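Long-range contact in pyridine synthase TbtD (Thermobispora bispora, PDB 5WA4), which probably catalyses the formal [4+2] aza-cycloaddition that builds the central pyridine ring of the thiopeptide antibiotic thiomuracin: residues E[8-18]-E[52-63]. Sequence-based numbering, arbitrary orientation.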
ATOM      1  N   GLU E   8      19.389 -30.949  33.310  1.00 83.10           N
ATOM      2  CA  GLU E   8      20.380 -29.884  33.157  1.00 89.37           C
ATOM      3  C   GLU E   8      20.454 -29.365  31.717  1.00 89.95           C
ATOM      4  O   GLU E   8      21.030 -28.298  31.468  1.00 96.52           O
ATOM      5  CB  GLU E   8      21.761 -30.364  33.617  1.00 87.23           C
ATOM      6  CG  GLU E   8      22.701 -29.232  34.003  1.00 91.76           C
ATOM      7  CD  GLU E   8      23.371 -29.474  35.343  1.00 95.34           C
ATOM      8  OE1 GLU E   8      24.532 -29.945  35.349  1.00 95.43           O
ATOM      9  OE2 GLU E   8      22.727 -29.198  36.385  1.00 84.46           O
ATOM     10  N   ARG E   9      19.890 -30.124  30.775  1.00 77.68           N
ATOM     11  CA  ARG E   9      19.612 -29.585  29.440  1.00 87.39           C
ATOM     12  C   ARG E   9      18.547 -30.391  28.675  1.00 81.64           C
ATOM     13  O   ARG E   9      18.095 -31.446  29.127  1.00 79.63           O
ATOM     14  CB  ARG E   9      20.901 -29.481  28.608  1.00 88.29           C
ATOM     15  CG  ARG E   9      20.881 -28.249  27.705  1.00 96.34           C
ATOM     16  CD  ARG E   9      22.211 -27.953  27.050  1.00108.28           C
ATOM     17  NE  ARG E   9      23.295 -27.760  28.016  1.00116.05           N
ATOM     18  CZ  ARG E   9      24.471 -27.208  27.719  1.00115.25           C
ATOM     19  NH1 ARG E   9      24.711 -26.786  26.483  1.00117.26           N
ATOM     20  NH2 ARG E   9      25.406 -27.076  28.655  1.00107.21           N
ATOM     21  N   TRP E  10      18.136 -29.860  27.523  1.00 79.85           N
ATOM     22  CA  TRP E  10      17.082 -30.454  26.705  1.00 76.99           C
ATOM     23  C   TRP E  10      17.652 -31.347  25.623  1.00 82.22           C
ATOM     24  O   TRP E  10      18.365 -30.869  24.740  1.00 84.37           O
ATOM     25  CB  TRP E  10      16.230 -29.374  26.048  1.00 73.11           C
ATOM     26  CG  TRP E  10      15.223 -28.772  26.946  1.00 70.45           C
ATOM     27  CD1 TRP E  10      15.221 -27.500  27.433  1.00 69.54           C
ATOM     28  CD2 TRP E  10      14.051 -29.403  27.465  1.00 68.31           C
ATOM     29  NE1 TRP E  10      14.120 -27.300  28.224  1.00 70.45           N
ATOM     30  CE2 TRP E  10      13.378 -28.460  28.258  1.00 69.33           C
ATOM     31  CE3 TRP E  10      13.491 -30.680  27.326  1.00 64.32           C
ATOM     32  CZ2 TRP E  10      12.188 -28.743  28.925  1.00 71.40           C
ATOM     33  CZ3 TRP E  10      12.312 -30.965  27.982  1.00 65.13           C
ATOM     34  CH2 TRP E  10      11.672 -30.004  28.776  1.00 69.70           C
ATOM     35  N   TRP E  11      17.326 -32.636  25.690  1.00 73.81           N
ATOM     36  CA  TRP E  11      17.786 -33.593  24.697  1.00 71.81           C
ATOM     37  C   TRP E  11      16.697 -33.891  23.665  1.00 73.36           C
ATOM     38  O   TRP E  11      15.499 -33.863  23.976  1.00 71.03           O
ATOM     39  CB  TRP E  11      18.239 -34.883  25.376  1.00 74.18           C
ATOM     40  CG  TRP E  11      19.349 -34.686  26.362  1.00 84.34           C
ATOM     41  CD1 TRP E  11      19.247 -34.636  27.728  1.00 81.84           C
ATOM     42  CD2 TRP E  11      20.740 -34.493  26.058  1.00 91.04           C
ATOM     43  NE1 TRP E  11      20.489 -34.436  28.288  1.00 85.43           N
ATOM     44  CE2 TRP E  11      21.421 -34.347  27.284  1.00 88.79           C
ATOM     45  CE3 TRP E  11      21.473 -34.431  24.867  1.00 90.30           C
ATOM     46  CZ2 TRP E  11      22.796 -34.148  27.350  1.00 87.45           C
ATOM     47  CZ3 TRP E  11      22.836 -34.229  24.937  1.00 92.76           C
ATOM     48  CH2 TRP E  11      23.485 -34.090  26.169  1.00 91.36           C
ATOM     49  N   ARG E  12      17.119 -34.191  22.440  1.00 74.02           N
ATOM     50  CA  ARG E  12      16.184 -34.392  21.339  1.00 72.32           C
ATOM     51  C   ARG E  12      16.200 -35.808  20.775  1.00 73.81           C
ATOM     52  O   ARG E  12      17.254 -36.427  20.631  1.00 73.95           O
ATOM     53  CB  ARG E  12      16.476 -33.402  20.218  1.00 71.51           C
ATOM     54  CG  ARG E  12      16.251 -31.966  20.601  1.00 78.23           C
ATOM     55  CD  ARG E  12      16.540 -31.049  19.435  1.00 83.18           C
ATOM     56  NE  ARG E  12      17.967 -30.962  19.154  1.00 78.97           N
ATOM     57  CZ  ARG E  12      18.465 -30.344  18.092  1.00 84.72           C
ATOM     58  NH1 ARG E  12      17.642 -29.768  17.224  1.00 84.51           N
ATOM     59  NH2 ARG E  12      19.775 -30.297  17.897  1.00 85.75           N
ATOM     60  N   PHE E  13      15.014 -36.307  20.443  1.00 71.96           N
ATOM     61  CA  PHE E  13      14.896 -37.589  19.769  1.00 70.46           C
ATOM     62  C   PHE E  13      13.976 -37.472  18.563  1.00 67.67           C
ATOM     63  O   PHE E  13      12.976 -36.751  18.606  1.00 66.22           O
ATOM     64  CB  PHE E  13      14.383 -38.655  20.738  1.00 73.56           C
ATOM     65  CG  PHE E  13      15.435 -39.157  21.692  1.00 79.30           C
ATOM     66  CD1 PHE E  13      16.398 -40.058  21.267  1.00 79.38           C
ATOM     67  CD2 PHE E  13      15.473 -38.716  23.004  1.00 76.76           C
ATOM     68  CE1 PHE E  13      17.375 -40.516  22.138  1.00 79.33           C
ATOM     69  CE2 PHE E  13      16.445 -39.174  23.879  1.00 76.10           C
ATOM     70  CZ  PHE E  13      17.399 -40.070  23.443  1.00 80.47           C
ATOM     71  N   ARG E  14      14.328 -38.171  17.485  1.00 66.69           N
ATOM     72  CA  ARG E  14      13.487 -38.229  16.302  1.00 59.12           C
ATOM     73  C   ARG E  14      12.924 -39.646  16.062  1.00 70.09           C
ATOM     74  O   ARG E  14      13.685 -40.584  15.823  1.00 73.27           O
ATOM     75  CB  ARG E  14      14.265 -37.772  15.070  1.00 55.86           C
ATOM     76  CG  ARG E  14      13.355 -37.581  13.858  1.00 60.93           C
ATOM     77  CD  ARG E  14      14.066 -37.476  12.523  1.00 52.12           C
ATOM     78  NE  ARG E  14      13.097 -37.629  11.438  1.00 60.46           N
ATOM     79  CZ  ARG E  14      12.519 -36.623  10.783  1.00 60.08           C
ATOM     80  NH1 ARG E  14      12.814 -35.366  11.095  1.00 68.24           N
ATOM     81  NH2 ARG E  14      11.646 -36.871   9.815  1.00 52.29           N
ATOM     82  N   VAL E  15      11.598 -39.789  16.113  1.00 59.04           N
ATOM     83  CA  VAL E  15      10.920 -41.051  15.802  1.00 63.01           C
ATOM     84  C   VAL E  15      10.110 -41.004  14.497  1.00 60.25           C
ATOM     85  O   VAL E  15       8.991 -40.493  14.495  1.00 60.52           O
ATOM     86  CB  VAL E  15       9.937 -41.440  16.923  1.00 64.94           C
ATOM     87  CG1 VAL E  15       9.375 -42.836  16.684  1.00 56.81           C
ATOM     88  CG2 VAL E  15      10.606 -41.319  18.277  1.00 66.65           C
ATOM     89  N   ASP E  16      10.646 -41.550  13.405  1.00 60.06           N
ATOM     90  CA  ASP E  16       9.924 -41.580  12.122  1.00 57.90           C
ATOM     91  C   ASP E  16       8.792 -42.618  12.081  1.00 60.32           C
ATOM     92  O   ASP E  16       8.976 -43.778  12.452  1.00 62.46           O
ATOM     93  CB  ASP E  16      10.894 -41.852  10.968  1.00 62.37           C
ATOM     94  CG  ASP E  16      11.891 -40.723  10.759  1.00 59.52           C
ATOM     95  OD1 ASP E  16      12.949 -40.717  11.430  1.00 61.80           O
ATOM     96  OD2 ASP E  16      11.625 -39.854   9.910  1.00 53.93           O
ATOM     97  N   TYR E  17       7.624 -42.202  11.610  1.00 53.86           N
ATOM     98  CA  TYR E  17       6.473 -43.089  11.574  1.00 53.54           C
ATOM     99  C   TYR E  17       5.483 -42.570  10.534  1.00 49.30           C
ATOM    100  O   TYR E  17       4.399 -42.101  10.864  1.00 44.67           O
ATOM    101  CB  TYR E  17       5.859 -43.159  12.958  1.00 54.76           C
ATOM    102  CG  TYR E  17       4.965 -44.335  13.253  1.00 57.13           C
ATOM    103  CD1 TYR E  17       5.432 -45.644  13.182  1.00 53.82           C
ATOM    104  CD2 TYR E  17       3.655 -44.124  13.660  1.00 60.44           C
ATOM    105  CE1 TYR E  17       4.602 -46.705  13.484  1.00 62.21           C
ATOM    106  CE2 TYR E  17       2.810 -45.174  13.965  1.00 63.59           C
ATOM    107  CZ  TYR E  17       3.280 -46.462  13.885  1.00 68.22           C
ATOM    108  OH  TYR E  17       2.404 -47.484  14.205  1.00 58.22           O
ATOM    109  N   HIS E  18       5.885 -42.665   9.272  1.00 48.04           N
ATOM    110  CA  HIS E  18       5.223 -41.972   8.170  1.00 54.91           C
ATOM    111  C   HIS E  18       3.721 -42.222   7.988  1.00 57.46           C
ATOM    112  O   HIS E  18       2.920 -41.286   8.041  1.00 63.55           O
ATOM    113  CB  HIS E  18       5.947 -42.320   6.870  1.00 53.32           C
ATOM    114  CG  HIS E  18       7.401 -41.961   6.892  1.00 50.75           C
ATOM    115  ND1 HIS E  18       8.313 -42.494   6.009  1.00 56.49           N
ATOM    116  CD2 HIS E  18       8.090 -41.116   7.689  1.00 51.99           C
ATOM    117  CE1 HIS E  18       9.510 -41.992   6.264  1.00 54.20           C
ATOM    118  NE2 HIS E  18       9.405 -41.154   7.275  1.00 56.28           N
ATOM    119  N   ARG E  52      10.841 -34.029   6.493  1.00 48.59           N
ATOM    120  CA  ARG E  52      11.488 -35.298   6.167  1.00 51.01           C
ATOM    121  C   ARG E  52      10.610 -36.491   6.534  1.00 52.00           C
ATOM    122  O   ARG E  52      11.118 -37.580   6.799  1.00 51.24           O
ATOM    123  CB  ARG E  52      12.838 -35.404   6.871  1.00 50.21           C
ATOM    124  CG  ARG E  52      13.749 -34.240   6.592  1.00 54.45           C
ATOM    125  CD  ARG E  52      15.162 -34.732   6.394  1.00 56.32           C
ATOM    126  NE  ARG E  52      15.637 -35.439   7.578  1.00 59.85           N
ATOM    127  CZ  ARG E  52      16.643 -36.304   7.562  1.00 64.25           C
ATOM    128  NH1 ARG E  52      17.257 -36.574   6.400  1.00 61.72           N
ATOM    129  NH2 ARG E  52      17.018 -36.912   8.692  1.00 52.79           N
ATOM    130  N   GLY E  53       9.296 -36.273   6.565  1.00 48.05           N
ATOM    131  CA  GLY E  53       8.345 -37.338   6.807  1.00 45.06           C
ATOM    132  C   GLY E  53       7.703 -37.251   8.173  1.00 53.52           C
ATOM    133  O   GLY E  53       8.404 -37.014   9.161  1.00 47.14           O
ATOM    134  N   PRO E  54       6.377 -37.500   8.232  1.00 54.79           N
ATOM    135  CA  PRO E  54       5.552 -37.405   9.438  1.00 51.86           C
ATOM    136  C   PRO E  54       6.289 -38.061  10.575  1.00 54.53           C
ATOM    137  O   PRO E  54       6.647 -39.227  10.426  1.00 56.39           O
ATOM    138  CB  PRO E  54       4.288 -38.202   9.081  1.00 43.98           C
ATOM    139  CG  PRO E  54       4.275 -38.254   7.624  1.00 41.74           C
ATOM    140  CD  PRO E  54       5.700 -38.287   7.189  1.00 44.77           C
ATOM    141  N   HIS E  55       6.564 -37.340  11.656  1.00 56.46           N
ATOM    142  CA  HIS E  55       7.333 -37.937  12.736  1.00 54.94           C
ATOM    143  C   HIS E  55       7.011 -37.325  14.052  1.00 52.96           C
ATOM    144  O   HIS E  55       6.144 -36.467  14.147  1.00 56.86           O
ATOM    145  CB  HIS E  55       8.828 -37.818  12.487  1.00 52.54           C
ATOM    146  CG  HIS E  55       9.334 -36.413  12.475  1.00 56.78           C
ATOM    147  ND1 HIS E  55       9.550 -35.715  11.306  1.00 56.43           N
ATOM    148  CD2 HIS E  55       9.706 -35.586  13.482  1.00 58.53           C
ATOM    149  CE1 HIS E  55      10.012 -34.510  11.594  1.00 57.42           C
ATOM    150  NE2 HIS E  55      10.122 -34.410  12.905  1.00 55.86           N
ATOM    151  N   LEU E  56       7.703 -37.808  15.076  1.00 53.28           N
ATOM    152  CA  LEU E  56       7.548 -37.297  16.421  1.00 54.69           C
ATOM    153  C   LEU E  56       8.866 -36.753  16.876  1.00 55.89           C
ATOM    154  O   LEU E  56       9.918 -37.314  16.565  1.00 56.74           O
ATOM    155  CB  LEU E  56       7.063 -38.370  17.397  1.00 55.59           C
ATOM    156  CG  LEU E  56       5.566 -38.649  17.366  1.00 57.08           C
ATOM    157  CD1 LEU E  56       5.081 -39.300  18.667  1.00 55.42           C
ATOM    158  CD2 LEU E  56       4.817 -37.347  17.070  1.00 55.98           C
ATOM    159  N   ARG E  57       8.798 -35.641  17.600  1.00 58.44           N
ATOM    160  CA  ARG E  57       9.974 -35.055  18.219  1.00 52.87           C
ATOM    161  C   ARG E  57       9.836 -35.259  19.710  1.00 52.62           C
ATOM    162  O   ARG E  57       8.862 -34.781  20.309  1.00 52.21           O
ATOM    163  CB  ARG E  57      10.103 -33.571  17.849  1.00 48.64           C
ATOM    164  CG  ARG E  57      11.207 -33.300  16.854  1.00 46.10           C
ATOM    165  CD  ARG E  57      10.710 -32.893  15.481  1.00 49.74           C
ATOM    166  NE  ARG E  57      10.540 -31.453  15.316  1.00 54.20           N
ATOM    167  CZ  ARG E  57      11.099 -30.708  14.356  1.00 54.40           C
ATOM    168  NH1 ARG E  57      11.918 -31.234  13.455  1.00 47.96           N
ATOM    169  NH2 ARG E  57      10.858 -29.409  14.323  1.00 51.73           N
ATOM    170  N   ILE E  58      10.767 -36.006  20.308  1.00 50.94           N
ATOM    171  CA  ILE E  58      10.738 -36.183  21.766  1.00 64.20           C
ATOM    172  C   ILE E  58      11.774 -35.291  22.485  1.00 65.34           C
ATOM    173  O   ILE E  58      12.963 -35.256  22.132  1.00 58.84           O
ATOM    174  CB  ILE E  58      10.965 -37.662  22.176  1.00 65.59           C
ATOM    175  CG1 ILE E  58       9.785 -38.526  21.720  1.00 61.32           C
ATOM    176  CG2 ILE E  58      11.108 -37.788  23.694  1.00 57.62           C
ATOM    177  CD1 ILE E  58      10.124 -39.973  21.609  1.00 59.58           C
ATOM    178  N   TYR E  59      11.299 -34.564  23.491  1.00 61.09           N
ATOM    179  CA  TYR E  59      12.175 -33.732  24.300  1.00 64.79           C
ATOM    180  C   TYR E  59      12.171 -34.233  25.734  1.00 61.59           C
ATOM    181  O   TYR E  59      11.113 -34.348  26.337  1.00 59.20           O
ATOM    182  CB  TYR E  59      11.722 -32.271  24.253  1.00 63.24           C
ATOM    183  CG  TYR E  59      11.660 -31.683  22.856  1.00 61.76           C
ATOM    184  CD1 TYR E  59      12.794 -31.168  22.244  1.00 60.56           C
ATOM    185  CD2 TYR E  59      10.462 -31.662  22.146  1.00 55.00           C
ATOM    186  CE1 TYR E  59      12.730 -30.633  20.966  1.00 65.74           C
ATOM    187  CE2 TYR E  59      10.388 -31.135  20.876  1.00 52.72           C
ATOM    188  CZ  TYR E  59      11.520 -30.620  20.287  1.00 62.41           C
ATOM    189  OH  TYR E  59      11.436 -30.092  19.016  1.00 66.40           O
ATOM    190  N   VAL E  60      13.345 -34.555  26.272  1.00 65.70           N
ATOM    191  CA  VAL E  60      13.465 -34.853  27.704  1.00 71.08           C
ATOM    192  C   VAL E  60      14.597 -34.032  28.337  1.00 71.76           C
ATOM    193  O   VAL E  60      15.654 -33.828  27.726  1.00 67.54           O
ATOM    194  CB  VAL E  60      13.718 -36.347  27.963  1.00 69.10           C
ATOM    195  CG1 VAL E  60      13.499 -36.670  29.437  1.00 75.11           C
ATOM    196  CG2 VAL E  60      12.794 -37.194  27.114  1.00 73.46           C
ATOM    197  N   SER E  61      14.386 -33.529  29.550  1.00 74.22           N
ATOM    198  CA  SER E  61      15.443 -32.726  30.166  1.00 76.64           C
ATOM    199  C   SER E  61      16.028 -33.368  31.412  1.00 74.25           C
ATOM    200  O   SER E  61      15.397 -33.401  32.471  1.00 69.71           O
ATOM    201  CB  SER E  61      14.945 -31.313  30.498  1.00 72.10           C
ATOM    202  OG  SER E  61      13.844 -31.335  31.371  1.00 60.04           O
ATOM    203  N   THR E  62      17.240 -33.889  31.246  1.00 75.66           N
ATOM    204  CA  THR E  62      18.084 -34.354  32.344  1.00 82.04           C
ATOM    205  C   THR E  62      19.543 -34.166  31.964  1.00 82.60           C
ATOM    206  O   THR E  62      19.849 -33.495  30.986  1.00 86.53           O
ATOM    207  CB  THR E  62      17.837 -35.841  32.704  1.00 79.82           C
ATOM    208  OG1 THR E  62      17.417 -36.556  31.534  1.00 77.88           O
ATOM    209  CG2 THR E  62      16.810 -35.985  33.823  1.00 73.60           C
ATOM    210  N   THR E  63      20.434 -34.768  32.746  1.00 88.13           N
ATOM    211  CA  THR E  63      21.870 -34.762  32.465  1.00 90.22           C
ATOM    212  C   THR E  63      22.245 -35.822  31.448  1.00 88.52           C
ATOM    213  O   THR E  63      21.405 -36.627  31.055  1.00 92.97           O
ATOM    214  CB  THR E  63      22.678 -35.023  33.726  1.00 95.32           C
ATOM    215  OG1 THR E  63      22.119 -36.156  34.408  1.00 86.71           O
ATOM    216  CG2 THR E  63      22.631 -33.803  34.634  1.00100.08           C
TER
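Thr62 O accepts a side-chain hydrogen bond from Trp11 NE1 (2.9 Å) and a weak backbone one from Arg9 N. Trp11 CG lies anti to its own carbonyl carbon (chi1 -59°), which brings the indole N-H alongside strand 55-62, where it approaches Thr62 O from above the carbonyl plane. Further along the antiparallel pair, Trp11, Phe13 and Val15 exchange backbone bonds with Val60, Ile58 and Leu56, the Phe13 N to Ile58 O bond measuring 2.9 Å. The side chains of these six residues share one face, where Val15 CG2 meets Ile58 CD1 at 3.6 Å, and helices 22-35 and 64-85 pack over the row. The other face carries Trp10, whose six-membered ring receives Ser61 CB in a CH-pi contact, 3.5 Å from the centroid. There, too, the extended Arg14 holds Asp16 side-on through NE and NH2 (NH2 to OD2 3.0 Å), and its guanidinium slants across one face of the His55 ring, NH1 toward the rim, with the planes 43° apart. Arg51 O also binds Arg14 NH2, Ser118 binds Asp16, and His55 ND1 donates to Gly53 O (2.8 Å), fixing the imidazole's rotation. The two strands are the central pair of a four-stranded antiparallel sheet, ordered 2-3-1-4 with helices against one face, as in a ferredoxin-like fold.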